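Local coordinates for protein putative pectin lyase (Geobacillus virus E2, PDB 7CHU) that serves as a tailspike of a deep-sea thermophilic bacteriophage and probably recognises or cleaves a polysaccharide on the host surface, at residues Thr4-Pro9 / Gly26-Val31; Phe158-Ser163 / Ile187-Lys192; Leu212-Val217 / Val240-Gly245. All coordinates share one frame; numbering follows the deposited sequence.

Overall arrangement
Interaction 1 comes first along the chain and sits in a small amino-terminal mixed sheet, where strand 5-6 lies beside strand 27-30. Interactions 2 and 3 follow in series within the pectate-lyase-like region, a right-handed parallel beta-helix whose strands stack coil upon coil. The centres of interactions 1 and 2 are about 58 Å apart and those of 1 and 3 about 66 Å apart, so the first contact belongs to a separate part of the elongated trimer. Interactions 2 and 3 have centres about 10 Å apart: Leu-191 N probably bonds to Tyr-213 O at 2.8 Å, which pairs strands 187-195 and 212-215 as neighbours, so the two contacts follow one another across adjacent coils.

Interaction 1: Thr4-Pro9 / Gly26-Val31; sequences TRWLNP and GDTVMV
Arg-5 and Asp-27 sit abreast on one face of a parallel strand pair, the two strands of a beta-alpha-beta unit whose connection carries helix 14-19. Three backbone bonds set the register: Arg-5 N to Gly-26 O, Thr-28 N to Arg-5 O, and Leu-7 N to Thr-28 O, the last 2.7 Å long. Beyond them a water spans Leu-7 O and Met-30 N.

The charged contact is a side-on salt bridge. Arg-5 NE meets Asp-27 OD1 at 2.7 Å and NH2 meets OD2 at 2.6 Å, both on the syn side, with the two planes 34° apart. The bend at chi3 (68°) turns the guanidinium onto the carboxylate, whose OD2 also accepts from Gln-24 N.

On the other face Thr-28 CG2 lies over the Trp-6 six-membered ring, 3.7 Å from its centroid and 7° off the normal, a CH-pi contact. The indole NE1 bonds to Asp-57 of the third subunit, so Trp-6 also takes part in the trimer interface.

Gly-26 O takes two donors from opposite faces of its carbonyl plane: Arg-5 N at 2.9 Å and Thr-28 OG1, also at 2.9 Å.

Interaction 2: Phe158-Ser163 / Ile187-Lys192; sequences FEFVPS and IGVSLK
Phe-160 and Leu-191 lie side by side and point the same way, with Leu-191 CD2 3.5 Å from Phe-160 CD1. The methyl approaches the ring obliquely. Val-189 CG1 reaches CE1 of the same ring at 4.2 Å, its side chain slanting across that of the phenylalanine. Ser-190 O lies at the ring edge, near its plane. With CG beside the backbone N (chi1 -64°), Phe-160 brings CD1 close to the leucine methyl and to this carbonyl.

The backbone beneath fixes these positions. Ser-190 N donates to Phe-158 O at 2.9 Å and 174°, and Phe-160 N donates to Ser-190 O at 2.8 Å. The outer bonds, Phe-158 N to Gly-188 O and Lys-192 N to Phe-160 O, are weak; for the first of them this is consistent with the corners that the chain turns at Phe-158 and Gly-188. It is the parallel pairing of successive coils in a beta-helix, the touching parts diverging by only 7°.

On the opposite face a water joins Phe-160 O, 2.9 Å away, to Ser-190 OG, giving this carbonyl a second partner beside Lys-192 N. Farther along, the extended Lys-192 runs beside Val-161, whose CG2 is 4.0 Å from Lys-192 CB.

The outer shell carries both faces onward. Leu-169, Val-172 and Ile-174 pack on Phe-160 from strand 169-175, placing the ring in the helix interior, whereas Glu-159 on the other face forms a salt bridge with Lys-127. The contact therefore divides its chemistry by face: apolar side chains pack on the Phe-160 and Leu-191 face, while the Glu-159 and Ser-190 face carries a salt bridge and a water, and the main-chain bonds between them hold the coils in register.

Interaction 3: Leu212-Val217 / Val240-Gly245; sequences LYIEEV and VYIYNG
Tyr-213 packs against both Tyr-241 and Tyr-243 on one face of a parallel strand pair, two neighbouring coils of the beta-helix. The axes of the short strands 212-215 and 240-243 are 4.6 Å apart at closest approach and 8° from parallel. Four backbone bonds join them: Tyr-241 N to Leu-212 O, Ile-214 N to Tyr-241 O, Tyr-243 N to Ile-214 O and, farther along, Glu-216 N to Tyr-243 O.

The Tyr-213 side chain can be followed outward. From CB, CG stands trans to the main-chain nitrogen (chi1 177°), which carries the ring alongside the next coil. CD1 and then CE1 face Tyr-241 CD1, the latter at 3.8 Å; the two side chains lie side by side, pointing the same way. CZ lies 4.4 Å from Tyr-243 CB. At the tip, OH is 3.3 Å from Tyr-243 CD2 and donates to Glu-215 OE2 of its own strand at 2.8 Å, on the anti side of the carboxylate. That bond restrains the tyrosine tip, and its acceptor OE2 lies at the Tyr-243 ring edge. The carboxylate and the Tyr-243 ring stand 75° apart.

The opposite face is aliphatic: Ile-214 CD1 sits 3.9 Å from Val-240 CG1 and also meets Ile-242 CG1, while Leu-253 packs on both isoleucines from strand 251-256 inside the coil. Tyr-241 carries the aromatic row onward to Tyr-269, and its OH bonds to Asp-271.

Beyond the tyrosines, Glu-216 forms salt bridges with Lys-193 and Arg-168. Its OE1 also accepts from a water that donates to Asn-244 O, each of the two bonds 2.7 Å long.

Interaction 1: Thr4-Pro9 / Gly26-Val31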
loop_
_atom_site.group_PDB
_atom_site.type_symbol
_atom_site.label_atom_id
_atom_site.label_comp_id
_atom_site.label_asym_id
_atom_site.label_seq_id
_atom_site.Cartn_x
_atom_site.Cartn_y
_atom_site.Cartn_z
ATOM N N THR A 4 51.322 -16.456 -30.426
ATOM C CA THR A 4 51.097 -15.368 -31.371
ATOM C C THR A 4 52.040 -14.216 -31.049
ATOM O O THR A 4 52.228 -13.862 -29.877
ATOM C CB THR A 4 49.634 -14.877 -31.349
ATOM O OG1 THR A 4 48.761 -15.939 -31.741
ATOM C CG2 THR A 4 49.428 -13.695 -32.300
ATOM N N ARG A 5 52.634 -13.639 -32.098
ATOM C CA ARG A 5 53.528 -12.486 -31.964
ATOM C C ARG A 5 53.219 -11.506 -33.095
ATOM O O ARG A 5 53.590 -11.733 -34.253
ATOM C CB ARG A 5 54.988 -12.918 -31.976
ATOM C CG ARG A 5 55.960 -11.799 -31.645
ATOM C CD ARG A 5 57.388 -12.323 -31.566
ATOM N NE ARG A 5 57.879 -12.734 -32.879
ATOM C CZ ARG A 5 59.063 -12.396 -33.384
ATOM N NH1 ARG A 5 59.895 -11.636 -32.683
ATOM N NH2 ARG A 5 59.418 -12.823 -34.591
ATOM N N TRP A 6 52.539 -10.416 -32.752
ATOM C CA TRP A 6 52.142 -9.429 -33.745
ATOM C C TRP A 6 53.348 -8.606 -34.191
ATOM O O TRP A 6 54.054 -8.015 -33.367
ATOM C CB TRP A 6 51.057 -8.516 -33.165
ATOM C CG TRP A 6 49.667 -9.059 -33.345
ATOM C CD1 TRP A 6 48.923 -9.748 -32.426
ATOM C CD2 TRP A 6 48.864 -8.971 -34.533
ATOM N NE1 TRP A 6 47.702 -10.089 -32.971
ATOM C CE2 TRP A 6 47.644 -9.624 -34.262
ATOM C CE3 TRP A 6 49.061 -8.398 -35.796
ATOM C CZ2 TRP A 6 46.624 -9.716 -35.203
ATOM C CZ3 TRP A 6 48.051 -8.493 -36.730
ATOM C CH2 TRP A 6 46.846 -9.152 -36.431
ATOM N N LEU A 7 53.588 -8.564 -35.493
ATOM C CA LEU A 7 54.646 -7.711 -36.013
ATOM C C LEU A 7 54.043 -6.439 -36.611
ATOM O O LEU A 7 52.822 -6.309 -36.759
ATOM C CB LEU A 7 55.497 -8.469 -37.038
ATOM C CG LEU A 7 56.001 -9.861 -36.617
ATOM C CD1 LEU A 7 56.511 -10.649 -37.820
ATOM C CD2 LEU A 7 57.076 -9.797 -35.530
ATOM N N ASN A 8 54.920 -5.484 -36.932
ATOM C CA ASN A 8 54.459 -4.249 -37.553
ATOM C C ASN A 8 53.846 -4.559 -38.913
ATOM O O ASN A 8 54.372 -5.401 -39.655
ATOM C CB ASN A 8 55.602 -3.242 -37.716
ATOM C CG ASN A 8 56.142 -2.750 -36.386
ATOM O OD1 ASN A 8 55.392 -2.273 -35.529
ATOM N ND2 ASN A 8 57.448 -2.881 -36.198
ATOM N N PRO A 9 52.736 -3.919 -39.265
ATOM C CA PRO A 9 52.098 -4.204 -40.553
ATOM C C PRO A 9 53.015 -3.841 -41.706
ATOM O O PRO A 9 53.989 -3.105 -41.548
ATOM C CB PRO A 9 50.847 -3.313 -40.542
ATOM C CG PRO A 9 51.153 -2.243 -39.529
ATOM C CD PRO A 9 52.001 -2.909 -38.484
ATOM N N GLY A 26 54.170 -18.517 -35.083
ATOM C CA GLY A 26 53.251 -17.648 -34.389
ATOM C C GLY A 26 53.327 -16.196 -34.794
ATOM O O GLY A 26 52.462 -15.412 -34.379
ATOM N N ASP A 27 54.331 -15.815 -35.583
ATOM C CA ASP A 27 54.420 -14.447 -36.067
ATOM C C ASP A 27 53.184 -14.100 -36.884
ATOM O O ASP A 27 52.735 -14.883 -37.727
ATOM C CB ASP A 27 55.692 -14.253 -36.900
ATOM C CG ASP A 27 56.926 -14.095 -36.036
ATOM O OD1 ASP A 27 56.796 -14.294 -34.805
ATOM O OD2 ASP A 27 58.015 -13.779 -36.579
ATOM N N THR A 28 52.628 -12.919 -36.619
ATOM C CA THR A 28 51.367 -12.493 -37.203
ATOM C C THR A 28 51.527 -11.066 -37.704
ATOM O O THR A 28 52.031 -10.201 -36.975
ATOM C CB THR A 28 50.239 -12.609 -36.170
ATOM O OG1 THR A 28 50.268 -13.920 -35.597
ATOM C CG2 THR A 28 48.887 -12.388 -36.808
ATOM N N VAL A 29 51.150 -10.835 -38.963
ATOM C CA VAL A 29 51.274 -9.529 -39.601
ATOM C C VAL A 29 50.036 -9.281 -40.443
ATOM O O VAL A 29 49.492 -10.203 -41.063
ATOM C CB VAL A 29 52.543 -9.400 -40.486
ATOM C CG1 VAL A 29 52.498 -10.378 -41.632
ATOM C CG2 VAL A 29 52.703 -7.982 -41.020
ATOM N N MET A 30 49.601 -8.025 -40.468
ATOM C CA MET A 30 48.543 -7.580 -41.358
ATOM C C MET A 30 49.168 -6.816 -42.515
ATOM O O MET A 30 50.127 -6.061 -42.326
ATOM C CB MET A 30 47.550 -6.677 -40.619
ATOM C CG MET A 30 46.524 -6.019 -41.507
ATOM S SD MET A 30 45.467 -4.879 -40.597
ATOM C CE MET A 30 44.500 -6.014 -39.608
ATOM N N VAL A 31 48.623 -6.998 -43.710
ATOM C CA VAL A 31 48.987 -6.146 -44.827
ATOM C C VAL A 31 47.825 -5.194 -45.086
ATOM O O VAL A 31 46.651 -5.589 -45.024
ATOM C CB VAL A 31 49.400 -6.970 -46.065
ATOM C CG1 VAL A 31 50.341 -8.102 -45.658
ATOM C CG2 VAL A 31 48.228 -7.512 -46.839
HETATM O O HOH W 1 50.800 -6.552 -38.595
#

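Interaction 2: Phe158-Ser163 / Ile187-Lys192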
loop_
_atom_site.group_PDB
_atom_site.type_symbol
_atom_site.label_atom_id
_atom_site.label_comp_id
_atom_site.label_asym_id
_atom_site.label_seq_id
_atom_site.Cartn_x
_atom_site.Cartn_y
_atom_site.Cartn_z
ATOM N N PHE A 158 15.948 20.681 -13.076
ATOM C CA PHE A 158 15.128 20.166 -14.167
ATOM C C PHE A 158 13.772 20.851 -14.094
ATOM O O PHE A 158 13.049 20.677 -13.108
ATOM C CB PHE A 158 14.932 18.649 -14.062
ATOM C CG PHE A 158 16.163 17.849 -14.326
ATOM C CD1 PHE A 158 16.877 18.010 -15.509
ATOM C CD2 PHE A 158 16.591 16.900 -13.407
ATOM C CE1 PHE A 158 18.007 17.245 -15.759
ATOM C CE2 PHE A 158 17.715 16.134 -13.652
ATOM C CZ PHE A 158 18.428 16.306 -14.820
ATOM N N GLU A 159 13.399 21.555 -15.167
ATOM C CA GLU A 159 12.080 22.160 -15.305
ATOM C C GLU A 159 11.274 21.366 -16.331
ATOM O O GLU A 159 11.622 21.351 -17.521
ATOM C CB GLU A 159 12.196 23.636 -15.726
ATOM C CG GLU A 159 10.848 24.379 -15.701
ATOM C CD GLU A 159 10.888 25.799 -16.336
ATOM O OE1 GLU A 159 11.630 26.028 -17.316
ATOM O OE2 GLU A 159 10.148 26.689 -15.865
ATOM N N PHE A 160 10.185 20.735 -15.879
ATOM C CA PHE A 160 9.198 20.098 -16.746
ATOM C C PHE A 160 8.011 21.047 -16.827
ATOM O O PHE A 160 7.349 21.293 -15.816
ATOM C CB PHE A 160 8.728 18.734 -16.207
ATOM C CG PHE A 160 9.800 17.662 -16.115
ATOM C CD1 PHE A 160 10.691 17.646 -15.047
ATOM C CD2 PHE A 160 9.885 16.651 -17.077
ATOM C CE1 PHE A 160 11.659 16.655 -14.951
ATOM C CE2 PHE A 160 10.844 15.658 -16.991
ATOM C CZ PHE A 160 11.747 15.671 -15.929
ATOM N N VAL A 161 7.727 21.570 -18.020
ATOM C CA VAL A 161 6.597 22.476 -18.239
ATOM C C VAL A 161 6.312 22.442 -19.738
ATOM O O VAL A 161 7.263 22.378 -20.521
ATOM C CB VAL A 161 6.917 23.902 -17.748
ATOM C CG1 VAL A 161 8.080 24.533 -18.561
ATOM C CG2 VAL A 161 5.700 24.826 -17.817
ATOM N N PRO A 162 5.060 22.493 -20.190
ATOM C CA PRO A 162 4.821 22.515 -21.640
ATOM C C PRO A 162 5.338 23.809 -22.238
ATOM O O PRO A 162 5.188 24.881 -21.653
ATOM C CB PRO A 162 3.294 22.422 -21.760
ATOM C CG PRO A 162 2.773 22.937 -20.406
ATOM C CD PRO A 162 3.803 22.455 -19.419
ATOM N N SER A 163 5.945 23.707 -23.429
ATOM C CA SER A 163 6.357 24.926 -24.112
ATOM C C SER A 163 5.159 25.827 -24.404
ATOM O O SER A 163 5.280 27.053 -24.353
ATOM C CB SER A 163 7.104 24.584 -25.403
ATOM O OG SER A 163 6.291 23.807 -26.276
ATOM N N ILE A 187 15.765 25.092 -7.041
ATOM C CA ILE A 187 14.745 24.057 -6.920
ATOM C C ILE A 187 15.326 22.775 -7.517
ATOM O O ILE A 187 16.026 22.826 -8.525
ATOM C CB ILE A 187 13.450 24.482 -7.639
ATOM C CG1 ILE A 187 12.839 25.724 -6.955
ATOM C CG2 ILE A 187 12.434 23.298 -7.715
ATOM C CD1 ILE A 187 11.835 26.470 -7.826
ATOM N N GLY A 188 15.076 21.631 -6.891
ATOM C CA GLY A 188 15.612 20.409 -7.457
ATOM C C GLY A 188 14.908 20.055 -8.741
ATOM O O GLY A 188 15.527 19.959 -9.805
ATOM N N VAL A 189 13.594 19.877 -8.657
ATOM C CA VAL A 189 12.775 19.483 -9.795
ATOM C C VAL A 189 11.516 20.320 -9.744
ATOM O O VAL A 189 10.889 20.434 -8.682
ATOM C CB VAL A 189 12.407 17.982 -9.763
ATOM C CG1 VAL A 189 11.413 17.644 -10.881
ATOM C CG2 VAL A 189 13.655 17.111 -9.822
ATOM N N SER A 190 11.142 20.893 -10.880
ATOM C CA SER A 190 9.910 21.654 -11.020
ATOM C C SER A 190 8.994 20.969 -12.015
ATOM O O SER A 190 9.417 20.673 -13.140
ATOM C CB SER A 190 10.198 23.081 -11.488
ATOM O OG SER A 190 9.018 23.857 -11.480
ATOM N N LEU A 191 7.732 20.780 -11.620
ATOM C CA LEU A 191 6.703 20.142 -12.435
ATOM C C LEU A 191 5.518 21.091 -12.567
ATOM O O LEU A 191 5.016 21.600 -11.559
ATOM C CB LEU A 191 6.234 18.799 -11.820
ATOM C CG LEU A 191 7.273 17.742 -11.405
ATOM C CD1 LEU A 191 6.587 16.444 -10.876
ATOM C CD2 LEU A 191 8.218 17.395 -12.557
ATOM N N LYS A 192 5.065 21.332 -13.799
ATOM C CA LYS A 192 3.963 22.265 -13.998
ATOM C C LYS A 192 3.147 21.843 -15.206
ATOM O O LYS A 192 3.720 21.604 -16.272
ATOM C CB LYS A 192 4.471 23.701 -14.203
ATOM C CG LYS A 192 3.351 24.717 -14.471
ATOM C CD LYS A 192 3.873 26.138 -14.388
ATOM C CE LYS A 192 2.769 27.140 -14.664
ATOM N NZ LYS A 192 3.234 28.541 -14.376
HETATM O O HOH W 2 7.711 23.458 -13.947
#

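Interaction 3: Leu212-Val217 / Val240-Gly245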
loop_
_atom_site.group_PDB
_atom_site.type_symbol
_atom_site.label_atom_id
_atom_site.label_comp_id
_atom_site.label_asym_id
_atom_site.label_seq_id
_atom_site.Cartn_x
_atom_site.Cartn_y
_atom_site.Cartn_z
ATOM N N LEU A 212 11.058 19.789 -4.453
ATOM C CA LEU A 212 10.215 19.427 -5.583
ATOM C C LEU A 212 9.067 20.428 -5.604
ATOM O O LEU A 212 8.320 20.539 -4.630
ATOM C CB LEU A 212 9.721 17.982 -5.440
ATOM C CG LEU A 212 8.679 17.406 -6.392
ATOM C CD1 LEU A 212 9.273 17.332 -7.802
ATOM C CD2 LEU A 212 8.241 16.019 -5.911
ATOM N N TYR A 213 8.972 21.211 -6.667
ATOM C CA TYR A 213 7.894 22.180 -6.833
ATOM C C TYR A 213 6.896 21.622 -7.833
ATOM O O TYR A 213 7.288 21.114 -8.897
ATOM C CB TYR A 213 8.431 23.537 -7.309
ATOM C CG TYR A 213 7.329 24.552 -7.562
ATOM C CD1 TYR A 213 6.712 25.221 -6.501
ATOM C CD2 TYR A 213 6.895 24.823 -8.842
ATOM C CE1 TYR A 213 5.702 26.126 -6.729
ATOM C CE2 TYR A 213 5.871 25.733 -9.080
ATOM C CZ TYR A 213 5.287 26.379 -8.017
ATOM O OH TYR A 213 4.274 27.277 -8.244
ATOM N N ILE A 214 5.617 21.699 -7.489
ATOM C CA ILE A 214 4.551 21.037 -8.236
ATOM C C ILE A 214 3.407 22.033 -8.372
ATOM O O ILE A 214 2.877 22.511 -7.367
ATOM C CB ILE A 214 4.077 19.743 -7.528
ATOM C CG1 ILE A 214 5.213 18.706 -7.492
ATOM C CG2 ILE A 214 2.837 19.138 -8.200
ATOM C CD1 ILE A 214 4.865 17.436 -6.661
ATOM N N GLU A 215 3.030 22.360 -9.608
ATOM C CA GLU A 215 1.962 23.323 -9.857
ATOM C C GLU A 215 1.041 22.779 -10.933
ATOM O O GLU A 215 1.490 22.512 -12.049
ATOM C CB GLU A 215 2.517 24.683 -10.293
ATOM C CG GLU A 215 1.398 25.660 -10.645
ATOM C CD GLU A 215 1.919 27.021 -11.149
ATOM O OE1 GLU A 215 1.210 27.677 -11.941
ATOM O OE2 GLU A 215 3.029 27.434 -10.742
ATOM N N GLU A 216 -0.230 22.610 -10.595
ATOM C CA GLU A 216 -1.250 22.116 -11.508
ATOM C C GLU A 216 -0.821 20.820 -12.197
ATOM O O GLU A 216 -0.799 20.711 -13.424
ATOM C CB GLU A 216 -1.627 23.191 -12.536
ATOM C CG GLU A 216 -3.019 22.948 -13.125
ATOM C CD GLU A 216 -3.273 23.756 -14.392
ATOM O OE1 GLU A 216 -2.895 24.966 -14.419
ATOM O OE2 GLU A 216 -3.846 23.181 -15.357
ATOM N N VAL A 217 -0.504 19.811 -11.387
ATOM C CA VAL A 217 -0.067 18.513 -11.898
ATOM C C VAL A 217 -1.150 17.487 -11.598
ATOM O O VAL A 217 -1.667 17.433 -10.474
ATOM C CB VAL A 217 1.288 18.092 -11.310
ATOM C CG1 VAL A 217 1.596 16.640 -11.683
ATOM C CG2 VAL A 217 2.377 19.024 -11.832
ATOM N N VAL A 240 8.550 19.469 -0.476
ATOM C CA VAL A 240 7.667 19.343 -1.638
ATOM C C VAL A 240 6.607 20.423 -1.503
ATOM O O VAL A 240 5.961 20.523 -0.457
ATOM C CB VAL A 240 6.991 17.961 -1.715
ATOM C CG1 VAL A 240 6.075 17.885 -2.960
ATOM C CG2 VAL A 240 8.025 16.861 -1.751
ATOM N N TYR A 241 6.453 21.255 -2.523
ATOM C CA TYR A 241 5.471 22.337 -2.511
ATOM C C TYR A 241 4.467 22.067 -3.624
ATOM O O TYR A 241 4.846 22.019 -4.801
ATOM C CB TYR A 241 6.161 23.687 -2.699
ATOM C CG TYR A 241 5.308 24.906 -2.348
ATOM C CD1 TYR A 241 4.377 25.438 -3.255
ATOM C CD2 TYR A 241 5.450 25.540 -1.121
ATOM C CE1 TYR A 241 3.590 26.573 -2.912
ATOM C CE2 TYR A 241 4.681 26.671 -0.788
ATOM C CZ TYR A 241 3.760 27.167 -1.677
ATOM O OH TYR A 241 3.029 28.272 -1.318
ATOM N N ILE A 242 3.205 21.866 -3.261
ATOM C CA ILE A 242 2.159 21.512 -4.215
ATOM C C ILE A 242 1.187 22.686 -4.288
ATOM O O ILE A 242 0.486 22.979 -3.314
ATOM C CB ILE A 242 1.434 20.216 -3.811
ATOM C CG1 ILE A 242 2.448 19.053 -3.754
ATOM C CG2 ILE A 242 0.298 19.949 -4.797
ATOM C CD1 ILE A 242 2.012 17.794 -2.922
ATOM N N TYR A 243 1.143 23.356 -5.446
ATOM C CA TYR A 243 0.360 24.570 -5.660
ATOM C C TYR A 243 -0.768 24.298 -6.658
ATOM O O TYR A 243 -0.587 23.552 -7.620
ATOM C CB TYR A 243 1.293 25.680 -6.187
ATOM C CG TYR A 243 0.701 27.060 -6.368
ATOM C CD1 TYR A 243 -0.222 27.582 -5.458
ATOM C CD2 TYR A 243 1.105 27.862 -7.423
ATOM C CE1 TYR A 243 -0.755 28.864 -5.625
ATOM C CE2 TYR A 243 0.589 29.141 -7.603
ATOM C CZ TYR A 243 -0.341 29.641 -6.700
ATOM O OH TYR A 243 -0.846 30.914 -6.862
ATOM N N ASN A 244 -1.941 24.875 -6.434
ATOM C CA ASN A 244 -2.983 24.648 -7.431
ATOM C C ASN A 244 -2.769 25.515 -8.679
ATOM O O ASN A 244 -3.125 25.089 -9.786
ATOM C CB ASN A 244 -4.394 24.849 -6.829
ATOM C CG ASN A 244 -4.607 26.219 -6.149
ATOM O OD1 ASN A 244 -3.678 26.955 -5.815
ATOM N ND2 ASN A 244 -5.867 26.519 -5.888
ATOM N N GLY A 245 -2.115 26.660 -8.541
ATOM C CA GLY A 245 -2.023 27.627 -9.627
ATOM C C GLY A 245 -3.295 28.439 -9.784
ATOM O O GLY A 245 -4.226 28.358 -8.975
HETATM O O HOH W 3 -3.739 26.213 -12.145
#